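Local coordinates for water stress and hypersensitive response domain-containing protein (Archaeoglobus fulgidus DSM 4304, PDB 3BUT) that is of unknown function but, as a beta-rich LEA_2 family member of the water stress and hypersensitive response type, may bind lipid, at residues 28-41 against 52-64. The protein carries 4 engineered substitutions. Numbering follows the deposited sequence.
Engineered in segment 52-64: Ala64 (natural residue Lys).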
loop_
_atom_site.group_PDB
_atom_site.type_symbol
_atom_site.label_atom_id
_atom_site.label_comp_id
_atom_site.label_asym_id
_atom_site.label_seq_id
_atom_site.Cartn_x
_atom_site.Cartn_y
_atom_site.Cartn_z
ATOM N N ASN A 28 22.580 30.261 2.245
ATOM C CA ASN A 28 22.112 31.636 2.315
ATOM C C ASN A 28 23.029 32.569 1.525
ATOM O O ASN A 28 24.187 32.769 1.894
ATOM C CB ASN A 28 22.013 32.081 3.777
ATOM C CG ASN A 28 21.316 33.414 3.947
ATOM O OD1 ASN A 28 20.894 34.041 2.981
ATOM N ND2 ASN A 28 21.174 33.846 5.193
ATOM N N GLU A 29 22.485 33.156 0.461
ATOM C CA GLU A 29 23.261 34.030 -0.415
ATOM C C GLU A 29 22.926 35.508 -0.204
ATOM O O GLU A 29 23.236 36.363 -1.040
ATOM C CB GLU A 29 23.081 33.611 -1.877
ATOM C CG GLU A 29 23.422 32.144 -2.118
ATOM C CD GLU A 29 23.495 31.770 -3.582
ATOM O OE1 GLU A 29 23.388 32.667 -4.445
ATOM O OE2 GLU A 29 23.665 30.567 -3.871
ATOM N N ASP A 30 22.302 35.804 0.929
ATOM C CA ASP A 30 22.029 37.181 1.314
ATOM C C ASP A 30 23.027 37.589 2.401
ATOM O O ASP A 30 23.795 36.763 2.896
ATOM C CB ASP A 30 20.589 37.319 1.812
ATOM C CG ASP A 30 19.963 38.659 1.441
ATOM O OD1 ASP A 30 20.676 39.689 1.461
ATOM O OD2 ASP A 30 18.751 38.683 1.131
ATOM N N VAL A 31 23.033 38.862 2.764
ATOM C CA VAL A 31 23.933 39.335 3.810
ATOM C C VAL A 31 23.240 39.330 5.180
ATOM O O VAL A 31 23.855 39.634 6.199
ATOM C CB VAL A 31 24.551 40.728 3.467
ATOM C CG1 VAL A 31 25.466 40.625 2.241
ATOM C CG2 VAL A 31 23.462 41.782 3.240
ATOM N N VAL A 32 21.956 38.980 5.186
ATOM C CA VAL A 32 21.166 38.872 6.419
ATOM C C VAL A 32 20.727 37.408 6.607
ATOM O O VAL A 32 20.779 36.633 5.650
ATOM C CB VAL A 32 19.941 39.838 6.408
ATOM C CG1 VAL A 32 20.406 41.286 6.421
ATOM C CG2 VAL A 32 19.038 39.568 5.223
ATOM N N PRO A 33 20.336 37.010 7.841
ATOM C CA PRO A 33 19.943 35.611 7.997
ATOM C C PRO A 33 18.538 35.308 7.495
ATOM O O PRO A 33 17.665 36.175 7.533
ATOM C CB PRO A 33 20.024 35.390 9.506
ATOM C CG PRO A 33 19.739 36.706 10.087
ATOM C CD PRO A 33 20.259 37.739 9.121
ATOM N N ILE A 34 18.347 34.083 7.013
ATOM C CA ILE A 34 17.041 33.587 6.603
ATOM C C ILE A 34 16.463 32.882 7.817
ATOM O O ILE A 34 17.174 32.144 8.497
ATOM C CB ILE A 34 17.175 32.584 5.432
ATOM C CG1 ILE A 34 17.686 33.283 4.171
ATOM C CG2 ILE A 34 15.849 31.874 5.140
ATOM C CD1 ILE A 34 18.010 32.320 3.032
ATOM N N VAL A 35 15.195 33.135 8.124
ATOM C CA VAL A 35 14.487 32.306 9.099
ATOM C C VAL A 35 13.396 31.515 8.380
ATOM O O VAL A 35 12.568 32.093 7.688
ATOM C CB VAL A 35 13.874 33.131 10.258
ATOM C CG1 VAL A 35 13.391 32.204 11.378
ATOM C CG2 VAL A 35 14.876 34.132 10.796
ATOM N N VAL A 36 13.429 30.192 8.515
ATOM C CA VAL A 36 12.332 29.347 8.065
ATOM C C VAL A 36 11.529 29.029 9.316
ATOM O O VAL A 36 11.911 28.158 10.095
ATOM C CB VAL A 36 12.826 28.031 7.396
ATOM C CG1 VAL A 36 11.650 27.251 6.818
ATOM C CG2 VAL A 36 13.839 28.317 6.300
ATOM N N SER A 37 10.433 29.753 9.523
ATOM C CA SER A 37 9.633 29.610 10.749
ATOM C C SER A 37 8.824 28.309 10.786
ATOM O O SER A 37 8.450 27.822 11.852
ATOM C CB SER A 37 8.712 30.811 10.925
ATOM O OG SER A 37 7.879 30.952 9.790
ATOM N N GLY A 38 8.562 27.757 9.609
ATOM C CA GLY A 38 7.834 26.513 9.486
ATOM C C GLY A 38 7.539 26.244 8.036
ATOM O O GLY A 38 8.104 26.886 7.157
ATOM N N TYR A 39 6.637 25.294 7.795
ATOM C CA TYR A 39 6.290 24.865 6.447
ATOM C C TYR A 39 4.934 24.191 6.428
ATOM O O TYR A 39 4.549 23.522 7.385
ATOM C CB TYR A 39 7.356 23.913 5.882
ATOM C CG TYR A 39 7.635 22.692 6.756
ATOM C CD1 TYR A 39 8.504 22.770 7.845
ATOM C CD2 TYR A 39 7.039 21.461 6.479
ATOM C CE1 TYR A 39 8.755 21.663 8.650
ATOM C CE2 TYR A 39 7.287 20.345 7.276
ATOM C CZ TYR A 39 8.151 20.452 8.351
ATOM O OH TYR A 39 8.397 19.357 9.149
ATOM N N HIS A 40 4.219 24.380 5.329
ATOM C CA HIS A 40 3.021 23.612 5.040
ATOM C C HIS A 40 3.372 22.523 4.035
ATOM O O HIS A 40 4.172 22.743 3.118
ATOM C CB HIS A 40 1.917 24.513 4.490
ATOM C CG HIS A 40 0.591 23.829 4.364
ATOM N ND1 HIS A 40 -0.393 23.932 5.325
ATOM C CD2 HIS A 40 0.091 23.021 3.399
ATOM C CE1 HIS A 40 -1.443 23.219 4.954
ATOM N NE2 HIS A 40 -1.173 22.653 3.792
ATOM N N TYR A 41 2.787 21.342 4.208
ATOM C CA TYR A 41 2.991 20.266 3.244
ATOM C C TYR A 41 1.702 19.605 2.827
ATOM O O TYR A 41 0.753 19.539 3.605
ATOM C CB TYR A 41 3.993 19.227 3.760
ATOM C CG TYR A 41 3.552 18.484 4.992
ATOM C CD1 TYR A 41 3.770 19.010 6.260
ATOM C CD2 TYR A 41 2.923 17.245 4.893
ATOM C CE1 TYR A 41 3.364 18.332 7.394
ATOM C CE2 TYR A 41 2.515 16.560 6.022
ATOM C CZ TYR A 41 2.739 17.107 7.267
ATOM O OH TYR A 41 2.331 16.427 8.391
ATOM N N ASP A 52 -1.802 16.661 4.615
ATOM C CA ASP A 52 -2.065 18.093 4.581
ATOM C C ASP A 52 -1.783 18.643 5.971
ATOM O O ASP A 52 -2.629 18.554 6.864
ATOM C CB ASP A 52 -3.530 18.343 4.197
ATOM C CG ASP A 52 -3.888 19.814 4.140
ATOM O OD1 ASP A 52 -3.104 20.604 3.578
ATOM O OD2 ASP A 52 -4.971 20.177 4.648
ATOM N N GLY A 53 -0.596 19.204 6.169
ATOM C CA GLY A 53 -0.224 19.668 7.498
ATOM C C GLY A 53 0.687 20.871 7.553
ATOM O O GLY A 53 1.324 21.226 6.562
ATOM N N TYR A 54 0.732 21.497 8.727
ATOM C CA TYR A 54 1.677 22.569 9.018
ATOM C C TYR A 54 2.510 22.233 10.248
ATOM O O TYR A 54 1.967 21.877 11.292
ATOM C CB TYR A 54 0.956 23.906 9.253
ATOM C CG TYR A 54 1.898 25.089 9.214
ATOM C CD1 TYR A 54 2.177 25.738 8.010
ATOM C CD2 TYR A 54 2.528 25.552 10.375
ATOM C CE1 TYR A 54 3.051 26.815 7.960
ATOM C CE2 TYR A 54 3.417 26.625 10.333
ATOM C CZ TYR A 54 3.671 27.251 9.122
ATOM O OH TYR A 54 4.526 28.328 9.068
ATOM N N GLU A 55 3.834 22.359 10.134
ATOM C CA GLU A 55 4.816 22.165 11.222
ATOM C C GLU A 55 5.428 23.503 11.652
ATOM O O GLU A 55 5.908 24.265 10.877
ATOM C CB GLU A 55 5.946 21.185 10.852
ATOM C CG GLU A 55 6.132 19.936 11.708
ATOM C CD GLU A 55 7.368 19.960 12.632
ATOM O OE1 GLU A 55 7.293 20.592 13.691
ATOM O OE2 GLU A 55 8.415 19.329 12.359
ATOM N N ASN A 56 5.386 23.780 12.937
ATOM C CA ASN A 56 5.986 25.004 13.444
ATOM C C ASN A 56 7.350 24.723 14.084
ATOM O O ASN A 56 7.434 24.399 15.270
ATOM C CB ASN A 56 5.021 25.683 14.426
ATOM C CG ASN A 56 5.542 27.007 14.955
ATOM O OD1 ASN A 56 5.330 27.338 16.122
ATOM N ND2 ASN A 56 6.220 27.773 14.106
ATOM N N SER A 57 8.412 24.831 13.286
ATOM C CA SER A 57 9.776 24.608 13.776
ATOM C C SER A 57 10.754 25.616 13.171
ATOM O O SER A 57 11.286 25.391 12.078
ATOM C CB SER A 57 10.227 23.166 13.504
ATOM O OG SER A 57 10.526 22.964 12.133
ATOM N N PRO A 58 10.988 26.738 13.873
ATOM C CA PRO A 58 11.803 27.814 13.311
ATOM C C PRO A 58 13.298 27.490 13.275
ATOM O O PRO A 58 13.838 26.966 14.247
ATOM C CB PRO A 58 11.498 29.010 14.225
ATOM C CG PRO A 58 10.358 28.565 15.117
ATOM C CD PRO A 58 10.494 27.088 15.215
ATOM N N VAL A 59 13.933 27.771 12.137
ATOM C CA VAL A 59 15.355 27.492 11.905
ATOM C C VAL A 59 15.991 28.688 11.196
ATOM O O VAL A 59 15.444 29.175 10.212
ATOM C CB VAL A 59 15.553 26.213 11.016
ATOM C CG1 VAL A 59 16.986 26.080 10.529
ATOM C CG2 VAL A 59 15.160 24.952 11.763
ATOM N N THR A 60 17.131 29.172 11.694
ATOM C CA THR A 60 17.900 30.202 10.977
ATOM C C THR A 60 19.008 29.638 10.109
ATOM O O THR A 60 19.638 28.646 10.460
ATOM C CB THR A 60 18.581 31.235 11.898
ATOM O OG1 THR A 60 19.165 30.580 13.031
ATOM C CG2 THR A 60 17.610 32.279 12.347
ATOM N N VAL A 61 19.239 30.286 8.973
ATOM C CA VAL A 61 20.445 30.073 8.190
ATOM C C VAL A 61 21.227 31.387 8.253
ATOM O O VAL A 61 20.719 32.426 7.844
ATOM C CB VAL A 61 20.140 29.681 6.724
ATOM C CG1 VAL A 61 21.397 29.167 6.036
ATOM C CG2 VAL A 61 19.045 28.621 6.657
ATOM N N LYS A 62 22.447 31.326 8.789
ATOM C CA LYS A 62 23.293 32.511 8.938
ATOM C C LYS A 62 23.761 32.995 7.567
ATOM O O LYS A 62 23.864 32.193 6.638
ATOM C CB LYS A 62 24.484 32.224 9.863
ATOM C CG LYS A 62 24.151 32.289 11.358
ATOM C CD LYS A 62 25.321 32.831 12.192
ATOM C CE LYS A 62 26.362 31.770 12.550
ATOM N NZ LYS A 62 25.944 30.898 13.685
ATOM N N PRO A 63 24.009 34.329 7.414
ATOM C CA PRO A 63 24.469 34.839 6.108
ATOM C C PRO A 63 25.717 34.128 5.610
ATOM O O PRO A 63 26.621 33.882 6.404
ATOM C CB PRO A 63 24.827 36.299 6.392
ATOM C CG PRO A 63 24.163 36.654 7.642
ATOM C CD PRO A 63 23.843 35.420 8.397
ATOM N N ALA A 64 25.737 33.780 4.319
ATOM C CA ALA A 64 26.846 33.052 3.657
ATOM C C ALA A 64 27.093 31.605 4.128
ATOM O O ALA A 64 28.020 30.942 3.655
ATOM C CB ALA A 64 28.158 33.882 3.668
HETATM O O HOH W 1 5.673 28.788 11.460
HETATM O O HOH W 2 10.666 19.456 11.320
#
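Asp52 OD1 accepts a 2.8 Å hydrogen bond from His40 NE2 on the syn side, though 30° out of the carboxylate plane, linking the two strands near the turn end of an antiparallel beta hairpin, strands 34-45 and 48-61, at the margin of a four-stranded sheet in this LEA_2 domain. Gly53 pairs with Tyr41 through two backbone bonds; without a side chain, it lets its CA lie over the Tyr41 ring face, 4.1 Å from the centroid, a CH-pi contact. Tyr54 CG, swung opposite the backbone N (chi1 -166°), carries the ring across the neighbouring strand, one face over Tyr39 O, its hydroxyl bonding to Thr103. Glu55 CB makes a CH-pi contact over the Tyr39 face, and that phenol oxygen bonds to Ser72 N. The register then slips by one at Asn56-Pro58, where Pro58, whose N has no hydrogen for Ser37 O, suits the break. Val59 and Val61, beta-branched, resume pairing with Val36 and Ile34; between them Thr60 CG2 meets Val35 CG2 at 3.6 Å. Val61 O takes two donors, Ile34 N and Asn28 ND2, each at 3.0 Å; Asn28 also bonds Val32 O and, through OD1, Asp30 N in an Asx turn. Losing this amide to an alanine would probably leave all three partners short of a bond and loop 28-33 less firmly held. Pro63 CG rests 3.3 Å from Val31 O.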